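Macrolide 2'-phosphotransferase MphH (Brachybacterium faecium, PDB 5UXD) probably phosphorylates the 2'-hydroxyl of macrolide antibiotics such as azithromycin, a step that would inactivate the drug. Local coordinates at residues 62-65 / 66-69; 151-154 / 155-159. One frame throughout, in Å; residues are numbered along the deposited sequence.

Contacts 1 and 2 each lie within a single helix and come in series along the chain, 62-65/66-69 on helix 59-72 and 151-154/155-159 on helix 150-167. Their centres are 25 Å apart and their nearest atoms about 16 Å, yet both belong to the kinase-like phosphotransferase fold. Contact 1 lies beside residues that bind GDP (Arg-51) and magnesium (Asp-216) in another structure of the protein; neither ligand is bound here. Contact 2 is at the surface, away from those sites, but its Trp-157 side chain is about 6 Å from one bound azithromycin. Helix 59-72 thus packs with the N-terminal sheet on the nucleotide side, helix 150-167 in the helical C-terminal part, near that azithromycin.

Contact 1: 62-65 / 66-69; sequences AAVE and GRLL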
ATOM      1  N   ALA A  62      -7.377   4.137  11.122  1.00 15.01           N
ATOM      2  CA  ALA A  62      -8.178   2.922  11.069  1.00 19.48           C
ATOM      3  C   ALA A  62      -9.623   3.218  10.719  1.00 15.09           C
ATOM      4  O   ALA A  62     -10.265   2.424  10.025  1.00 16.16           O
ATOM      5  CB  ALA A  62      -8.099   2.175  12.406  1.00 16.48           C
ATOM      6  N   ALA A  63     -10.162   4.350  11.175  1.00 18.64           N
ATOM      7  CA  ALA A  63     -11.551   4.651  10.855  1.00 17.38           C
ATOM      8  C   ALA A  63     -11.718   4.955   9.370  1.00 16.76           C
ATOM      9  O   ALA A  63     -12.691   4.515   8.747  1.00 14.68           O
ATOM     10  CB  ALA A  63     -12.055   5.812  11.709  1.00 22.66           C
ATOM     11  N   VAL A  64     -10.779   5.707   8.787  1.00 17.58           N
ATOM     12  CA  VAL A  64     -10.824   5.984   7.351  1.00 16.05           C
ATOM     13  C   VAL A  64     -10.721   4.687   6.570  1.00 15.70           C
ATOM     14  O   VAL A  64     -11.485   4.443   5.626  1.00 20.12           O
ATOM     15  CB  VAL A  64      -9.696   6.953   6.949  1.00 22.51           C
ATOM     16  CG1 VAL A  64      -9.626   7.088   5.419  1.00 22.22           C
ATOM     17  CG2 VAL A  64      -9.896   8.312   7.582  1.00 17.82           C
ATOM     18  N   GLU A  65      -9.753   3.847   6.949  1.00 16.59           N
ATOM     19  CA  GLU A  65      -9.544   2.569   6.283  1.00 18.49           C
ATOM     20  C   GLU A  65     -10.786   1.697   6.374  1.00 20.46           C
ATOM     21  O   GLU A  65     -11.160   1.030   5.402  1.00 16.69           O
ATOM     22  CB  GLU A  65      -8.334   1.863   6.898  1.00 18.14           C
ATOM     23  CG  GLU A  65      -8.094   0.457   6.369  1.00 25.93           C
ATOM     24  CD  GLU A  65      -6.915  -0.218   7.030  1.00 29.36           C
ATOM     25  OE1 GLU A  65      -6.568   0.163   8.173  1.00 33.81           O
ATOM     26  OE2 GLU A  65      -6.337  -1.132   6.410  1.00 38.22           O
ATOM     27  N   GLY A  66     -11.456   1.707   7.527  1.00 19.66           N
ATOM     28  CA  GLY A  66     -12.675   0.930   7.661  1.00 20.09           C
ATOM     29  C   GLY A  66     -13.770   1.413   6.733  1.00 19.72           C
ATOM     30  O   GLY A  66     -14.477   0.611   6.122  1.00 17.94           O
ATOM     31  N   ARG A  67     -13.929   2.733   6.619  1.00 21.17           N
ATOM     32  CA  ARG A  67     -14.935   3.264   5.709  1.00 23.14           C
ATOM     33  C   ARG A  67     -14.586   2.931   4.268  1.00 20.15           C
ATOM     34  O   ARG A  67     -15.466   2.597   3.469  1.00 18.79           O
ATOM     35  CB  ARG A  67     -15.078   4.776   5.897  1.00 21.08           C
ATOM     36  CG  ARG A  67     -15.790   5.179   7.193  1.00 17.98           C
ATOM     37  CD  ARG A  67     -16.128   6.680   7.228  1.00 17.75           C
ATOM     38  NE  ARG A  67     -14.936   7.518   7.372  1.00 20.20           N
ATOM     39  CZ  ARG A  67     -14.400   7.894   8.530  1.00 17.80           C
ATOM     40  NH1 ARG A  67     -14.923   7.493   9.680  1.00 20.83           N
ATOM     41  NH2 ARG A  67     -13.318   8.661   8.540  1.00 20.47           N
ATOM     42  N   LEU A  68     -13.302   3.006   3.922  1.00 19.59           N
ATOM     43  CA  LEU A  68     -12.880   2.668   2.569  1.00 20.75           C
ATOM     44  C   LEU A  68     -13.167   1.203   2.253  1.00 20.23           C
ATOM     45  O   LEU A  68     -13.733   0.884   1.200  1.00 21.97           O
ATOM     46  CB  LEU A  68     -11.401   2.985   2.404  1.00 20.77           C
ATOM     47  CG  LEU A  68     -10.881   2.616   1.030  1.00 22.65           C
ATOM     48  CD1 LEU A  68     -11.484   3.547   0.003  1.00 23.26           C
ATOM     49  CD2 LEU A  68      -9.395   2.721   1.066  1.00 25.23           C
ATOM     50  N   LEU A  69     -12.796   0.298   3.165  1.00 19.90           N
ATOM     51  CA  LEU A  69     -13.013  -1.128   2.934  1.00 18.23           C
ATOM     52  C   LEU A  69     -14.495  -1.452   2.768  1.00 16.43           C
ATOM     53  O   LEU A  69     -14.869  -2.290   1.938  1.00 17.47           O
ATOM     54  CB  LEU A  69     -12.418  -1.938   4.088  1.00 20.04           C
ATOM     55  CG  LEU A  69     -10.893  -1.997   4.161  1.00 23.71           C
ATOM     56  CD1 LEU A  69     -10.439  -2.662   5.469  1.00 19.01           C
ATOM     57  CD2 LEU A  69     -10.365  -2.742   2.946  1.00 23.76           C
TER
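Ala-63 and Val-64 carry the side chain of Arg-67 one turn further along the helix. The guanidinium lies with one face over the carbonyl of Ala-63, whose O sits 3.7 Å above the plane at its centre. Alongside, Arg-67 NH2 reaches Val-64 CG2 at 3.6 Å. A bend at chi3 (-70°) folds the chain back over this earlier turn, and the NE of Arg-67 is hydrogen-bonded to Thr-143 O.

The apolar part of the contact is on another side of the helix. Glu-65 and Leu-69 run alongside each other in the same direction, with Glu-65 CG 4.0 Å from Leu-69 CD1.

Beneath both run regular i to i+4 backbone bonds, such as Leu-68 N to Val-64 O (2.9 Å) and Leu-69 N to Glu-65 O (2.9 Å).

With CG anti to the backbone N (chi1 175°), Glu-65 extends its carboxylate from helix 59-72 to a long, weak ion pair with Arg-51 of strand 47-53, recalling the helix C glutamate of protein kinases. Trp-83, just before strand 85-86, touches Glu-65 and Leu-69, whereas Thr-218 and Ala-220, in the loop beyond strand 210-214, meet Glu-65 and Leu-68.

Contact 2: 151-154 / 155-159; sequences AQVR and GAWRQ
Arg-154 and Arg-158 form an i to i+4 arginine pair on the surface of helix 150-167. The Arg-158 guanidinium lies with one face against the Arg-154 chain, from CG to NE, with Arg-154 CG 3.7 Å above its plane. Arg-154 NE comes 3.4 Å from Arg-158 NH2, two donors that do not bond to each other. The guanidinium planes are 20° apart. The cost of these like charges is probably eased because Arg-154 NH2 has a salt bridge to Asp-185 and a hydrogen bond to Leu-182 O, while its guanidinium makes a cation-pi contact with Trp-188. Arg-154 gets there with CG anti to its N (chi1 -165°) and the chain extended to NE.

Gly-155, between them, gives its N to Ala-151 O at 3.0 Å. The bond from Trp-157 N to Val-153 O is weak, at 3.4 Å; that carbonyl also meets the indole edge, 3.3 Å from Trp-157 CD1.

Helix 150-167 packs here against helix 172-183, through Trp-157 and Arg-158 on Leu-182. Trp-157 joins an aromatic cluster, edge-to-face to Trp-181 and meeting Trp-188, in the loop between helix 172-183 and strand 193-195; its side chain is about 6 Å from one bound azithromycin. Val-153 and Ala-156 touch Arg-148, in the loop just before helix 150-167.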
ATOM      1  N   ALA A 151      -4.153  18.515 -11.452  1.00 13.07           N
ATOM      2  CA  ALA A 151      -3.338  19.695 -11.166  1.00 14.52           C
ATOM      3  C   ALA A 151      -2.681  19.592  -9.799  1.00 16.58           C
ATOM      4  O   ALA A 151      -1.502  19.923  -9.642  1.00 12.71           O
ATOM      5  CB  ALA A 151      -4.193  20.957 -11.250  1.00 20.26           C
ATOM      6  N   GLN A 152      -3.433  19.127  -8.802  1.00 13.40           N
ATOM      7  CA  GLN A 152      -2.898  19.012  -7.451  1.00 13.23           C
ATOM      8  C   GLN A 152      -1.885  17.877  -7.341  1.00 17.68           C
ATOM      9  O   GLN A 152      -0.978  17.951  -6.506  1.00 20.05           O
ATOM     10  CB  GLN A 152      -4.031  18.794  -6.444  1.00 19.53           C
ATOM     11  CG  GLN A 152      -4.935  19.983  -6.218  1.00 20.17           C
ATOM     12  CD  GLN A 152      -6.157  19.614  -5.397  1.00 28.86           C
ATOM     13  OE1 GLN A 152      -6.824  18.613  -5.669  1.00 16.16           O
ATOM     14  NE2 GLN A 152      -6.461  20.422  -4.389  1.00 25.09           N
ATOM     15  N   VAL A 153      -2.020  16.829  -8.169  1.00 17.14           N
ATOM     16  CA  VAL A 153      -1.006  15.775  -8.185  1.00 13.44           C
ATOM     17  C   VAL A 153       0.353  16.349  -8.566  1.00 15.62           C
ATOM     18  O   VAL A 153       1.356  16.129  -7.880  1.00 18.47           O
ATOM     19  CB  VAL A 153      -1.412  14.634  -9.139  1.00 13.84           C
ATOM     20  CG1 VAL A 153      -0.244  13.676  -9.332  1.00 17.03           C
ATOM     21  CG2 VAL A 153      -2.648  13.857  -8.627  1.00 15.33           C
ATOM     22  N   ARG A 154       0.420  17.124  -9.657  1.00 15.29           N
ATOM     23  CA  ARG A 154       1.695  17.679 -10.100  1.00 14.28           C
ATOM     24  C   ARG A 154       2.187  18.762  -9.149  1.00 16.87           C
ATOM     25  O   ARG A 154       3.386  18.844  -8.845  1.00 14.46           O
ATOM     26  CB  ARG A 154       1.531  18.233 -11.514  1.00 17.72           C
ATOM     27  CG  ARG A 154       2.815  18.514 -12.250  1.00 19.27           C
ATOM     28  CD  ARG A 154       2.522  18.598 -13.734  1.00 22.83           C
ATOM     29  NE  ARG A 154       3.712  18.903 -14.510  1.00 23.25           N
ATOM     30  CZ  ARG A 154       3.713  19.046 -15.831  1.00 22.72           C
ATOM     31  NH1 ARG A 154       2.579  18.919 -16.515  1.00 22.04           N
ATOM     32  NH2 ARG A 154       4.843  19.327 -16.465  1.00 19.77           N
ATOM     33  N   GLY A 155       1.271  19.600  -8.666  1.00 13.03           N
ATOM     34  CA  GLY A 155       1.669  20.665  -7.763  1.00 13.48           C
ATOM     35  C   GLY A 155       2.200  20.151  -6.440  1.00 17.22           C
ATOM     36  O   GLY A 155       3.084  20.771  -5.835  1.00 14.66           O
ATOM     37  N   ALA A 156       1.655  19.028  -5.962  1.00 18.79           N
ATOM     38  CA  ALA A 156       2.140  18.434  -4.723  1.00 19.60           C
ATOM     39  C   ALA A 156       3.582  17.969  -4.872  1.00 18.05           C
ATOM     40  O   ALA A 156       4.413  18.198  -3.985  1.00 17.28           O
ATOM     41  CB  ALA A 156       1.251  17.263  -4.313  1.00 16.57           C
ATOM     42  N   TRP A 157       3.909  17.338  -5.999  1.00 14.80           N
ATOM     43  CA  TRP A 157       5.295  16.940  -6.204  1.00 10.92           C
ATOM     44  C   TRP A 157       6.212  18.154  -6.311  1.00 14.32           C
ATOM     45  O   TRP A 157       7.344  18.129  -5.819  1.00 15.85           O
ATOM     46  CB  TRP A 157       5.401  16.066  -7.450  1.00 11.40           C
ATOM     47  CG  TRP A 157       5.015  14.644  -7.223  1.00 15.84           C
ATOM     48  CD1 TRP A 157       3.847  14.032  -7.610  1.00 15.17           C
ATOM     49  CD2 TRP A 157       5.807  13.632  -6.591  1.00 18.13           C
ATOM     50  NE1 TRP A 157       3.863  12.712  -7.232  1.00 14.88           N
ATOM     51  CE2 TRP A 157       5.058  12.437  -6.619  1.00 18.45           C
ATOM     52  CE3 TRP A 157       7.071  13.623  -5.999  1.00 16.83           C
ATOM     53  CZ2 TRP A 157       5.534  11.243  -6.071  1.00 17.33           C
ATOM     54  CZ3 TRP A 157       7.542  12.435  -5.453  1.00 13.70           C
ATOM     55  CH2 TRP A 157       6.778  11.265  -5.497  1.00 20.17           C
ATOM     56  N   ARG A 158       5.748  19.234  -6.956  1.00 17.29           N
ATOM     57  CA  ARG A 158       6.568  20.441  -7.032  1.00 15.75           C
ATOM     58  C   ARG A 158       6.782  21.047  -5.650  1.00 18.44           C
ATOM     59  O   ARG A 158       7.903  21.442  -5.300  1.00 19.72           O
ATOM     60  CB  ARG A 158       5.923  21.463  -7.977  1.00 15.50           C
ATOM     61  CG  ARG A 158       6.108  21.105  -9.438  1.00 15.99           C
ATOM     62  CD  ARG A 158       5.236  21.964 -10.317  1.00 17.80           C
ATOM     63  NE  ARG A 158       5.612  21.887 -11.729  1.00 16.62           N
ATOM     64  CZ  ARG A 158       4.751  21.997 -12.738  1.00 16.02           C
ATOM     65  NH1 ARG A 158       3.459  22.188 -12.506  1.00 19.79           N
ATOM     66  NH2 ARG A 158       5.182  21.931 -13.990  1.00 19.77           N
ATOM     67  N   GLN A 159       5.720  21.127  -4.852  1.00 20.40           N
ATOM     68  CA  GLN A 159       5.799  21.642  -3.491  1.00 22.62           C
ATOM     69  C   GLN A 159       6.702  20.768  -2.631  1.00 21.60           C
ATOM     70  O   GLN A 159       7.462  21.278  -1.798  1.00 22.74           O
ATOM     71  CB  GLN A 159       4.398  21.730  -2.892  1.00 21.61           C
ATOM     72  CG  GLN A 159       4.363  22.091  -1.431  1.00 33.92           C
ATOM     73  CD  GLN A 159       3.065  22.771  -1.044  1.00 41.92           C
ATOM     74  OE1 GLN A 159       2.238  22.198  -0.336  1.00 55.53           O
ATOM     75  NE2 GLN A 159       2.875  23.996  -1.520  1.00 51.22           N
TER